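Local coordinates for phosphosugar isomerase (Escherichia coli O6:H1, PDB 5UQI), which probably interconverts D-arabinose 5-phosphate and D-ribulose 5-phosphate as a sugar isomerase (SIS) domain enzyme of lipopolysaccharide biosynthesis, at residues S30-L35 against L137-P142; V46-V51 against V93-S98; I97-E102 against F123-H128. All coordinates share one frame; numbering follows the deposited sequence.

Interaction 1: residues S30-L35 against L137-P142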
loop_
_atom_site.group_PDB
_atom_site.type_symbol
_atom_site.label_atom_id
_atom_site.label_comp_id
_atom_site.label_asym_id
_atom_site.label_seq_id
_atom_site.Cartn_x
_atom_site.Cartn_y
_atom_site.Cartn_z
ATOM N N SER A 30 -4.682 -15.011 2.452
ATOM C CA SER A 30 -5.532 -15.731 1.444
ATOM C C SER A 30 -5.821 -14.975 0.163
ATOM O O SER A 30 -5.710 -15.549 -0.943
ATOM C CB SER A 30 -6.832 -16.168 2.112
ATOM O OG SER A 30 -6.454 -17.111 3.102
ATOM N N GLU A 31 -6.130 -13.679 0.301
ATOM C CA GLU A 31 -6.532 -12.876 -0.873
ATOM C C GLU A 31 -5.360 -12.396 -1.718
ATOM O O GLU A 31 -5.560 -11.769 -2.744
ATOM C CB GLU A 31 -7.419 -11.682 -0.413
ATOM C CG GLU A 31 -6.764 -10.605 0.438
ATOM C CD GLU A 31 -6.533 -10.923 1.935
ATOM O OE1 GLU A 31 -5.990 -11.999 2.269
ATOM O OE2 GLU A 31 -6.829 -10.093 2.828
ATOM N N PHE A 32 -4.146 -12.737 -1.320
ATOM C CA PHE A 32 -2.964 -12.263 -2.114
ATOM C C PHE A 32 -2.818 -12.886 -3.468
ATOM O O PHE A 32 -2.289 -12.242 -4.398
ATOM C CB PHE A 32 -1.675 -12.336 -1.315
ATOM C CG PHE A 32 -1.537 -11.186 -0.351
ATOM C CD1 PHE A 32 -2.381 -11.036 0.734
ATOM C CD2 PHE A 32 -0.625 -10.192 -0.616
ATOM C CE1 PHE A 32 -2.257 -9.980 1.632
ATOM C CE2 PHE A 32 -0.543 -9.093 0.248
ATOM C CZ PHE A 32 -1.327 -9.013 1.368
ATOM N N ALA A 33 -3.293 -14.129 -3.633
ATOM C CA ALA A 33 -3.271 -14.692 -4.961
ATOM C C ALA A 33 -4.210 -13.932 -5.883
ATOM O O ALA A 33 -3.844 -13.619 -7.027
ATOM C CB ALA A 33 -3.634 -16.175 -4.892
ATOM N N ASN A 34 -5.430 -13.627 -5.405
ATOM C CA ASN A 34 -6.356 -12.828 -6.205
ATOM C C ASN A 34 -5.756 -11.433 -6.473
ATOM O O ASN A 34 -5.894 -10.929 -7.591
ATOM C CB ASN A 34 -7.678 -12.642 -5.495
ATOM C CG ASN A 34 -8.548 -13.849 -5.638
ATOM O OD1 ASN A 34 -8.353 -14.674 -6.549
ATOM N ND2 ASN A 34 -9.488 -13.972 -4.756
ATOM N N LEU A 35 -5.028 -10.893 -5.492
ATOM C CA LEU A 35 -4.387 -9.561 -5.697
ATOM C C LEU A 35 -3.408 -9.622 -6.879
ATOM O O LEU A 35 -3.426 -8.761 -7.799
ATOM C CB LEU A 35 -3.738 -9.102 -4.388
ATOM C CG LEU A 35 -2.885 -7.808 -4.521
ATOM C CD1 LEU A 35 -3.803 -6.622 -4.903
ATOM C CD2 LEU A 35 -2.193 -7.541 -3.212
ATOM N N LEU A 137 -11.743 -5.392 -4.379
ATOM C CA LEU A 137 -10.901 -6.345 -3.685
ATOM C C LEU A 137 -10.375 -5.644 -2.443
ATOM O O LEU A 137 -9.607 -4.651 -2.526
ATOM C CB LEU A 137 -9.776 -6.877 -4.591
ATOM C CG LEU A 137 -8.825 -7.827 -3.853
ATOM C CD1 LEU A 137 -9.508 -9.133 -3.440
ATOM C CD2 LEU A 137 -7.653 -8.110 -4.760
ATOM N N SER A 138 -10.781 -6.164 -1.293
ATOM C CA SER A 138 -10.206 -5.769 0.007
ATOM C C SER A 138 -9.075 -6.691 0.396
ATOM O O SER A 138 -9.259 -7.954 0.525
ATOM C CB SER A 138 -11.296 -5.776 1.119
ATOM O OG SER A 138 -10.687 -5.694 2.408
ATOM N N VAL A 139 -7.898 -6.079 0.636
ATOM C CA VAL A 139 -6.772 -6.811 1.124
ATOM C C VAL A 139 -6.596 -6.385 2.567
ATOM O O VAL A 139 -6.388 -5.173 2.878
ATOM C CB VAL A 139 -5.509 -6.450 0.316
ATOM C CG1 VAL A 139 -4.307 -7.160 0.894
ATOM C CG2 VAL A 139 -5.688 -6.792 -1.139
ATOM N N GLU A 140 -6.644 -7.331 3.495
ATOM C CA GLU A 140 -6.602 -7.008 4.916
ATOM C C GLU A 140 -5.149 -7.211 5.360
ATOM O O GLU A 140 -4.534 -8.276 5.125
ATOM C CB GLU A 140 -7.604 -7.869 5.717
ATOM C CG GLU A 140 -7.667 -7.557 7.198
ATOM C CD GLU A 140 -8.752 -8.398 7.891
ATOM O OE1 GLU A 140 -8.392 -9.542 8.209
ATOM O OE2 GLU A 140 -9.937 -7.988 8.069
ATOM N N ILE A 141 -4.553 -6.144 5.889
ATOM C CA ILE A 141 -3.174 -6.196 6.377
ATOM C C ILE A 141 -3.294 -5.873 7.863
ATOM O O ILE A 141 -3.273 -4.702 8.246
ATOM C CB ILE A 141 -2.290 -5.162 5.666
ATOM C CG1 ILE A 141 -2.350 -5.411 4.133
ATOM C CG2 ILE A 141 -0.856 -5.257 6.249
ATOM C CD1 ILE A 141 -1.564 -4.447 3.270
ATOM N N PRO A 142 -3.414 -6.923 8.700
ATOM C CA PRO A 142 -3.709 -6.718 10.111
ATOM C C PRO A 142 -2.503 -6.082 10.842
ATOM O O PRO A 142 -1.342 -6.488 10.635
ATOM C CB PRO A 142 -4.003 -8.145 10.611
ATOM C CG PRO A 142 -3.157 -9.015 9.739
ATOM C CD PRO A 142 -3.031 -8.322 8.405
HETATM O O HOH W 1 -4.469 -10.760 4.434
#
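The Phe-32 ring meets Val-139 obliquely, CZ lying 3.5 Å from Val-139 CG1, while a water sits at the ring edge in the plane of the ring. The other flat group, the carboxylate of Glu-31, takes the backbone N-H of Glu-140 on the anti side of OE2, 27° out of its plane. These contacts seat the start of helix 32-41 against strand 137-140, an outermost strand of the five-stranded parallel sheet in this chain, within the alpha/beta layering of the SIS fold. The side chains of Phe-32 and Val-139 cross at about a right angle. The ring also packs on Val-164 and Val-168 of helix 156-175, so it lies between that helix and strand 137-140. Further along helix 32-41, Leu-35 CD2 reaches Val-139 CG2 at 4.1 Å. Leu-137 holds CG anti to its backbone N, which lays CD2 on the helix backbone, 3.7 Å from Leu-35 CA.

Glu-31 reaches the strand by a bent chain: CG lies between the backbone N and carbonyl carbon, and the turn at chi2 (-78°) brings the carboxylate alongside the strand. On the way CG passes 3.6 Å from Ser-138 O. The polar ends of Ser-138 and Glu-140 are instead hydrogen-bonded to His-127. The water at the Phe-32 edge lies within hydrogen-bonding distance of Glu-140 O and, more weakly, of Glu-31 OE1, and has more acceptors in reach than protons to give. The direct bond from Glu-140 N to Glu-31 OE2 is 2.8 Å long and almost straight, 176° at the hydrogen.

Interaction 2: residues V46-V51 against V93-S98. With A5P (arabinose-5-phosphate), chain B.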
loop_
_atom_site.group_PDB
_atom_site.type_symbol
_atom_site.label_atom_id
_atom_site.label_comp_id
_atom_site.label_asym_id
_atom_site.label_seq_id
_atom_site.Cartn_x
_atom_site.Cartn_y
_atom_site.Cartn_z
ATOM N N VAL A 46 -1.115 1.061 -12.499
ATOM C CA VAL A 46 -1.571 0.864 -11.131
ATOM C C VAL A 46 -1.459 2.202 -10.403
ATOM O O VAL A 46 -0.371 2.725 -10.264
ATOM C CB VAL A 46 -0.781 -0.258 -10.397
ATOM C CG1 VAL A 46 -1.218 -0.412 -8.951
ATOM C CG2 VAL A 46 -0.883 -1.583 -11.191
ATOM N N VAL A 47 -2.603 2.743 -9.989
ATOM C CA VAL A 47 -2.587 4.108 -9.391
ATOM C C VAL A 47 -2.770 3.934 -7.919
ATOM O O VAL A 47 -3.775 3.378 -7.453
ATOM C CB VAL A 47 -3.703 4.966 -9.962
ATOM C CG1 VAL A 47 -3.700 6.341 -9.286
ATOM C CG2 VAL A 47 -3.568 5.083 -11.468
ATOM N N PHE A 48 -1.769 4.391 -7.143
ATOM C CA PHE A 48 -1.858 4.294 -5.681
ATOM C C PHE A 48 -2.382 5.612 -5.132
ATOM O O PHE A 48 -1.927 6.689 -5.563
ATOM C CB PHE A 48 -0.454 4.061 -5.060
ATOM C CG PHE A 48 0.046 2.663 -5.177
ATOM C CD1 PHE A 48 0.740 2.257 -6.319
ATOM C CD2 PHE A 48 -0.128 1.775 -4.079
ATOM C CE1 PHE A 48 1.219 0.916 -6.419
ATOM C CE2 PHE A 48 0.364 0.447 -4.173
ATOM C CZ PHE A 48 1.076 0.056 -5.307
ATOM N N ILE A 49 -3.302 5.515 -4.158
ATOM C CA ILE A 49 -3.872 6.734 -3.568
ATOM C C ILE A 49 -3.783 6.582 -2.058
ATOM O O ILE A 49 -4.133 5.532 -1.461
ATOM C CB ILE A 49 -5.399 6.880 -3.964
ATOM C CG1 ILE A 49 -5.505 7.022 -5.476
ATOM C CG2 ILE A 49 -5.990 8.087 -3.219
ATOM C CD1 ILE A 49 -6.968 7.246 -5.964
ATOM N N GLY A 50 -3.342 7.666 -1.381
ATOM C CA GLY A 50 -3.237 7.683 0.098
ATOM C C GLY A 50 -3.045 9.120 0.532
ATOM O O GLY A 50 -2.858 10.015 -0.303
ATOM N N VAL A 51 -3.143 9.298 1.851
ATOM C CA VAL A 51 -2.789 10.598 2.471
ATOM C C VAL A 51 -2.007 10.319 3.742
ATOM O O VAL A 51 -1.948 9.158 4.202
ATOM C CB VAL A 51 -4.036 11.466 2.834
ATOM C CG1 VAL A 51 -4.875 11.813 1.551
ATOM C CG2 VAL A 51 -4.870 10.843 3.946
ATOM N N VAL A 93 -5.926 0.485 -12.701
ATOM C CA VAL A 93 -6.417 -0.194 -11.494
ATOM C C VAL A 93 -5.975 0.661 -10.344
ATOM O O VAL A 93 -4.815 1.090 -10.373
ATOM C CB VAL A 93 -5.853 -1.628 -11.380
ATOM C CG1 VAL A 93 -6.113 -2.269 -10.006
ATOM C CG2 VAL A 93 -6.390 -2.434 -12.583
ATOM N N VAL A 94 -6.824 0.852 -9.339
ATOM C CA VAL A 94 -6.564 1.808 -8.229
ATOM C C VAL A 94 -6.354 1.018 -6.957
ATOM O O VAL A 94 -7.194 0.147 -6.593
ATOM C CB VAL A 94 -7.725 2.838 -8.099
ATOM C CG1 VAL A 94 -7.453 3.797 -6.959
ATOM C CG2 VAL A 94 -7.934 3.608 -9.382
ATOM N N ILE A 95 -5.248 1.305 -6.234
ATOM C CA ILE A 95 -5.053 0.739 -4.919
ATOM C C ILE A 95 -5.160 1.885 -3.940
ATOM O O ILE A 95 -4.360 2.832 -3.999
ATOM C CB ILE A 95 -3.663 0.061 -4.759
ATOM C CG1 ILE A 95 -3.539 -1.134 -5.741
ATOM C CG2 ILE A 95 -3.419 -0.350 -3.343
ATOM C CD1 ILE A 95 -2.169 -1.845 -5.735
ATOM N N LEU A 96 -6.118 1.833 -3.037
ATOM C CA LEU A 96 -6.259 2.888 -2.042
ATOM C C LEU A 96 -5.746 2.372 -0.701
ATOM O O LEU A 96 -6.154 1.307 -0.215
ATOM C CB LEU A 96 -7.734 3.277 -1.856
ATOM C CG LEU A 96 -8.338 3.817 -3.160
ATOM C CD1 LEU A 96 -9.255 2.772 -3.855
ATOM C CD2 LEU A 96 -9.076 5.135 -2.940
ATOM N N ILE A 97 -4.815 3.100 -0.070
ATOM C CA ILE A 97 -4.167 2.667 1.167
ATOM C C ILE A 97 -4.624 3.518 2.305
ATOM O O ILE A 97 -4.517 4.751 2.260
ATOM C CB ILE A 97 -2.595 2.738 1.039
ATOM C CG1 ILE A 97 -2.123 1.842 -0.096
ATOM C CG2 ILE A 97 -2.000 2.315 2.406
ATOM C CD1 ILE A 97 -0.570 1.823 -0.196
ATOM N N SER A 98 -5.214 2.877 3.303
ATOM C CA SER A 98 -5.624 3.579 4.517
ATOM C C SER A 98 -5.617 2.574 5.670
ATOM O O SER A 98 -6.337 1.572 5.618
ATOM C CB SER A 98 -7.062 4.118 4.354
ATOM O OG SER A 98 -7.605 4.604 5.591
HETATM C C1 A5P B . -1.423 10.145 10.663
HETATM O O1 A5P B . -0.834 9.405 11.333
HETATM C C2 A5P B . -1.238 10.011 9.221
HETATM O O2 A5P B . 0.079 10.146 8.789
HETATM C C3 A5P B . -1.885 8.724 8.944
HETATM O O3 A5P B . -1.147 7.875 8.058
HETATM C C4 A5P B . -3.093 9.397 8.345
HETATM O O4 A5P B . -3.910 9.932 9.372
HETATM C C5 A5P B . -3.899 8.479 7.477
HETATM O O5 A5P B . -4.418 7.475 8.266
HETATM P P A5P B . -4.886 6.175 7.466
HETATM O O1P A5P B . -3.660 5.322 7.095
HETATM O O2P A5P B . -5.814 5.441 8.570
HETATM O O3P A5P B . -5.528 6.614 6.249
HETATM O O HOH W 2 -4.561 7.201 3.405
#
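Ile-95 packs against Val-46 and Phe-48 from the neighbouring strand, on one face of the central parallel sheet of the SIS fold. From CB, 4.0 Å from Phe-48 CD2, its two branches part: CG2 stays beside CD2 and CE2 of the ring, while CG1, anti to the carbonyl carbon (chi1 -63°), comes to 4.0 Å from Val-46 CG1. At the tip, CD1 lies 3.6 Å from Val-46 CG1 and 3.8 Å from Phe-48 CE2, touching both. Ile-97 CD1 meets the same ring at its edge, and Leu-61 and Ala-62 of helix 52-67 also pack on Phe-48. On the other face Ile-49 CD1 touches Val-94 CG1 at 3.6 Å.

Strands 46-50 and 93-97 are joined by four backbone bonds, alternating in direction: Val-47 N to Val-93 O, Ile-95 N to Val-47 O, Ile-49 N to Ile-95 O and Ile-97 N to Ile-49 O. Near the C-terminal ends of the two strands a water accepts from Val-51 N and lies within hydrogen-bonding distance of Ile-97 O and phosphate oxygen O3P of arabinose-5-phosphate. Ser-98 OG donates to that O3P (3.0 Å). An apolar strand pair thus ends in polar groups that hold the sugar phosphate directly and probably also through water.

Interaction 3: residues I97-E102 against F123-H128. With A5P (arabinose-5-phosphate), chain B.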
loop_
_atom_site.group_PDB
_atom_site.type_symbol
_atom_site.label_atom_id
_atom_site.label_comp_id
_atom_site.label_asym_id
_atom_site.label_seq_id
_atom_site.Cartn_x
_atom_site.Cartn_y
_atom_site.Cartn_z
ATOM N N ILE A 97 -4.815 3.100 -0.070
ATOM C CA ILE A 97 -4.167 2.667 1.167
ATOM C C ILE A 97 -4.624 3.518 2.305
ATOM O O ILE A 97 -4.517 4.751 2.260
ATOM C CB ILE A 97 -2.595 2.738 1.039
ATOM C CG1 ILE A 97 -2.123 1.842 -0.096
ATOM C CG2 ILE A 97 -2.000 2.315 2.406
ATOM C CD1 ILE A 97 -0.570 1.823 -0.196
ATOM N N SER A 98 -5.214 2.877 3.303
ATOM C CA SER A 98 -5.624 3.579 4.517
ATOM C C SER A 98 -5.617 2.574 5.670
ATOM O O SER A 98 -6.337 1.572 5.618
ATOM C CB SER A 98 -7.062 4.118 4.354
ATOM O OG SER A 98 -7.605 4.604 5.591
ATOM N N ASN A 99 -4.806 2.820 6.690
ATOM C CA ASN A 99 -4.700 1.808 7.744
ATOM C C ASN A 99 -6.079 1.594 8.408
ATOM O O ASN A 99 -6.561 0.442 8.534
ATOM C CB ASN A 99 -3.607 2.180 8.741
ATOM C CG ASN A 99 -3.526 1.177 9.905
ATOM O OD1 ASN A 99 -3.726 1.564 11.051
ATOM N ND2 ASN A 99 -3.319 -0.100 9.606
ATOM N N SER A 100 -6.715 2.683 8.809
ATOM C CA SER A 100 -8.042 2.531 9.426
ATOM C C SER A 100 -9.106 2.126 8.414
ATOM O O SER A 100 -10.108 1.467 8.784
ATOM C CB SER A 100 -8.491 3.845 10.043
ATOM O OG SER A 100 -8.714 4.872 9.060
ATOM N N GLY A 101 -8.965 2.556 7.162
ATOM C CA GLY A 101 -10.053 2.348 6.180
ATOM C C GLY A 101 -11.225 3.289 6.436
ATOM O O GLY A 101 -12.302 3.125 5.823
ATOM N N GLU A 102 -10.983 4.333 7.244
ATOM C CA GLU A 102 -12.029 5.309 7.589
ATOM C C GLU A 102 -11.626 6.748 7.286
ATOM O O GLU A 102 -12.410 7.676 7.539
ATOM C CB GLU A 102 -12.408 5.180 9.068
ATOM C CG GLU A 102 -12.943 3.783 9.490
ATOM C CD GLU A 102 -14.218 3.372 8.787
ATOM O OE1 GLU A 102 -14.949 4.266 8.286
ATOM O OE2 GLU A 102 -14.476 2.110 8.703
ATOM N N PHE A 123 -5.997 -1.464 0.705
ATOM C CA PHE A 123 -5.146 -2.051 1.715
ATOM C C PHE A 123 -5.502 -1.390 3.024
ATOM O O PHE A 123 -5.230 -0.166 3.216
ATOM C CB PHE A 123 -3.655 -1.668 1.412
ATOM C CG PHE A 123 -2.971 -2.394 0.246
ATOM C CD1 PHE A 123 -3.629 -3.207 -0.675
ATOM C CD2 PHE A 123 -1.585 -2.141 0.011
ATOM C CE1 PHE A 123 -2.948 -3.842 -1.701
ATOM C CE2 PHE A 123 -0.917 -2.744 -1.055
ATOM C CZ PHE A 123 -1.573 -3.615 -1.893
ATOM N N THR A 124 -6.105 -2.125 3.985
ATOM C CA THR A 124 -6.553 -1.578 5.275
ATOM C C THR A 124 -6.358 -2.647 6.332
ATOM O O THR A 124 -6.117 -3.803 5.962
ATOM C CB THR A 124 -8.048 -1.128 5.288
ATOM O OG1 THR A 124 -8.916 -2.284 5.413
ATOM C CG2 THR A 124 -8.443 -0.342 3.987
ATOM N N ARG A 125 -6.573 -2.265 7.574
ATOM C CA ARG A 125 -6.414 -3.214 8.652
ATOM C C ARG A 125 -7.648 -4.092 8.814
ATOM O O ARG A 125 -7.614 -4.981 9.688
ATOM C CB ARG A 125 -6.075 -2.464 9.934
ATOM C CG ARG A 125 -7.215 -1.827 10.646
ATOM C CD ARG A 125 -6.708 -1.031 11.858
ATOM N NE ARG A 125 -7.805 -0.220 12.314
ATOM C CZ ARG A 125 -7.702 0.975 12.901
ATOM N NH1 ARG A 125 -6.507 1.537 13.078
ATOM N NH2 ARG A 125 -8.810 1.627 13.277
ATOM N N SER A 126 -8.707 -3.831 8.065
ATOM C CA SER A 126 -10.003 -4.569 8.269
ATOM C C SER A 126 -10.897 -4.624 7.069
ATOM O O SER A 126 -11.281 -3.563 6.513
ATOM C CB SER A 126 -10.796 -3.881 9.375
ATOM O OG SER A 126 -12.081 -4.545 9.591
ATOM N N HIS A 127 -11.317 -5.840 6.690
ATOM C CA HIS A 127 -12.300 -5.975 5.622
ATOM C C HIS A 127 -13.637 -5.269 5.913
ATOM O O HIS A 127 -14.366 -4.946 4.970
ATOM C CB HIS A 127 -12.612 -7.484 5.359
ATOM C CG HIS A 127 -11.470 -8.314 4.808
ATOM N ND1 HIS A 127 -10.815 -8.018 3.629
ATOM C CD2 HIS A 127 -10.988 -9.519 5.213
ATOM C CE1 HIS A 127 -9.922 -8.953 3.372
ATOM N NE2 HIS A 127 -10.027 -9.906 4.308
ATOM N N HIS A 128 -13.895 -4.978 7.184
ATOM C CA HIS A 128 -15.142 -4.336 7.566
ATOM C C HIS A 128 -15.096 -2.819 7.517
ATOM O O HIS A 128 -16.095 -2.144 7.822
ATOM C CB HIS A 128 -15.616 -4.790 8.983
ATOM C CG HIS A 128 -15.822 -6.264 9.095
ATOM N ND1 HIS A 128 -16.927 -6.897 8.553
ATOM C CD2 HIS A 128 -15.048 -7.240 9.625
ATOM C CE1 HIS A 128 -16.833 -8.198 8.768
ATOM N NE2 HIS A 128 -15.708 -8.434 9.426
HETATM C C1 A5P B . -1.423 10.145 10.663
HETATM O O1 A5P B . -0.834 9.405 11.333
HETATM C C2 A5P B . -1.238 10.011 9.221
HETATM O O2 A5P B . 0.079 10.146 8.789
HETATM C C3 A5P B . -1.885 8.724 8.944
HETATM O O3 A5P B . -1.147 7.875 8.058
HETATM C C4 A5P B . -3.093 9.397 8.345
HETATM O O4 A5P B . -3.910 9.932 9.372
HETATM C C5 A5P B . -3.899 8.479 7.477
HETATM O O5 A5P B . -4.418 7.475 8.266
HETATM P P A5P B . -4.886 6.175 7.466
HETATM O O1P A5P B . -3.660 5.322 7.095
HETATM O O2P A5P B . -5.814 5.441 8.570
HETATM O O3P A5P B . -5.528 6.614 6.249
HETATM O O HOH W 3 -10.746 0.008 10.983
#
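Strands 93-97 and 120-124 run parallel up to the Ile-97 and Phe-123 pair, after which Ser-98 N donates to Phe-123 O (3.0 Å) and Arg-125 N to Asn-99 O, as both chains turn into loops. Phe-123 CD2 lies 4.0 Å from Ile-97 CG1. Thr-124 CG2 packs on Gly-101 CA at 3.8 Å, close against a residue without a side chain.

Arg-125 lies over the loop at Asn-99 and Ser-100: chi1 of 79° starts its chain beside Asn-99 O, and the extended run to NE brings the guanidinium over Ser-100, whose CA sits 3.8 Å from its plane beneath the centre. The Asn-99 amide stands nearly perpendicular to the guanidinium (86°), and Arg-125 NH1 reaches Asn-99 OD1 only in a weak bond. A water bridges Arg-125 NE and Ser-100 O.

Two N-H groups of the loop serve the phosphate of arabinose-5-phosphate: Asn-99 N donates to O1P (2.8 Å) and Ser-100 N to O2P (2.9 Å), which also receives Ser-100 OG. Within the loop, Ser-98 OG accepts from Gly-101 N in an ST motif and Ser-100 OG from Glu-102 N in an ST turn. With Ser-98 OG donating to O3P, two serine hydroxyls therefore brace the loop while donating to the ligand, and the nearby Arg-125 would probably add positive potential around a phosphate gripped largely by neutral donors.

Overall arrangement
All three contacts reach one parallel sheet. Interactions 2 and 3 share Ile-97 and Ser-98, and their centres lie 12 Å apart; a probable hydrogen bond from Phe-123 N to Leu-96 O (2.9 Å) adds strand 120-124 beside 93-97. Both touch arabinose-5-phosphate, with Lys-53, Ser-54 and Thr-103 supplying further hydrogen bonds to it. Interaction 1 lies at the sheet's outer strand, where the Glu-140 side chain is about 13 Å from the ligand. It joins interaction 3 through a probable backbone hydrogen bond between Ile-141 N and Thr-124 O (2.8 Å) and through the Ser-138 to His-127 pair, but does not touch interaction 2, whose nearest atoms are about 5 Å away.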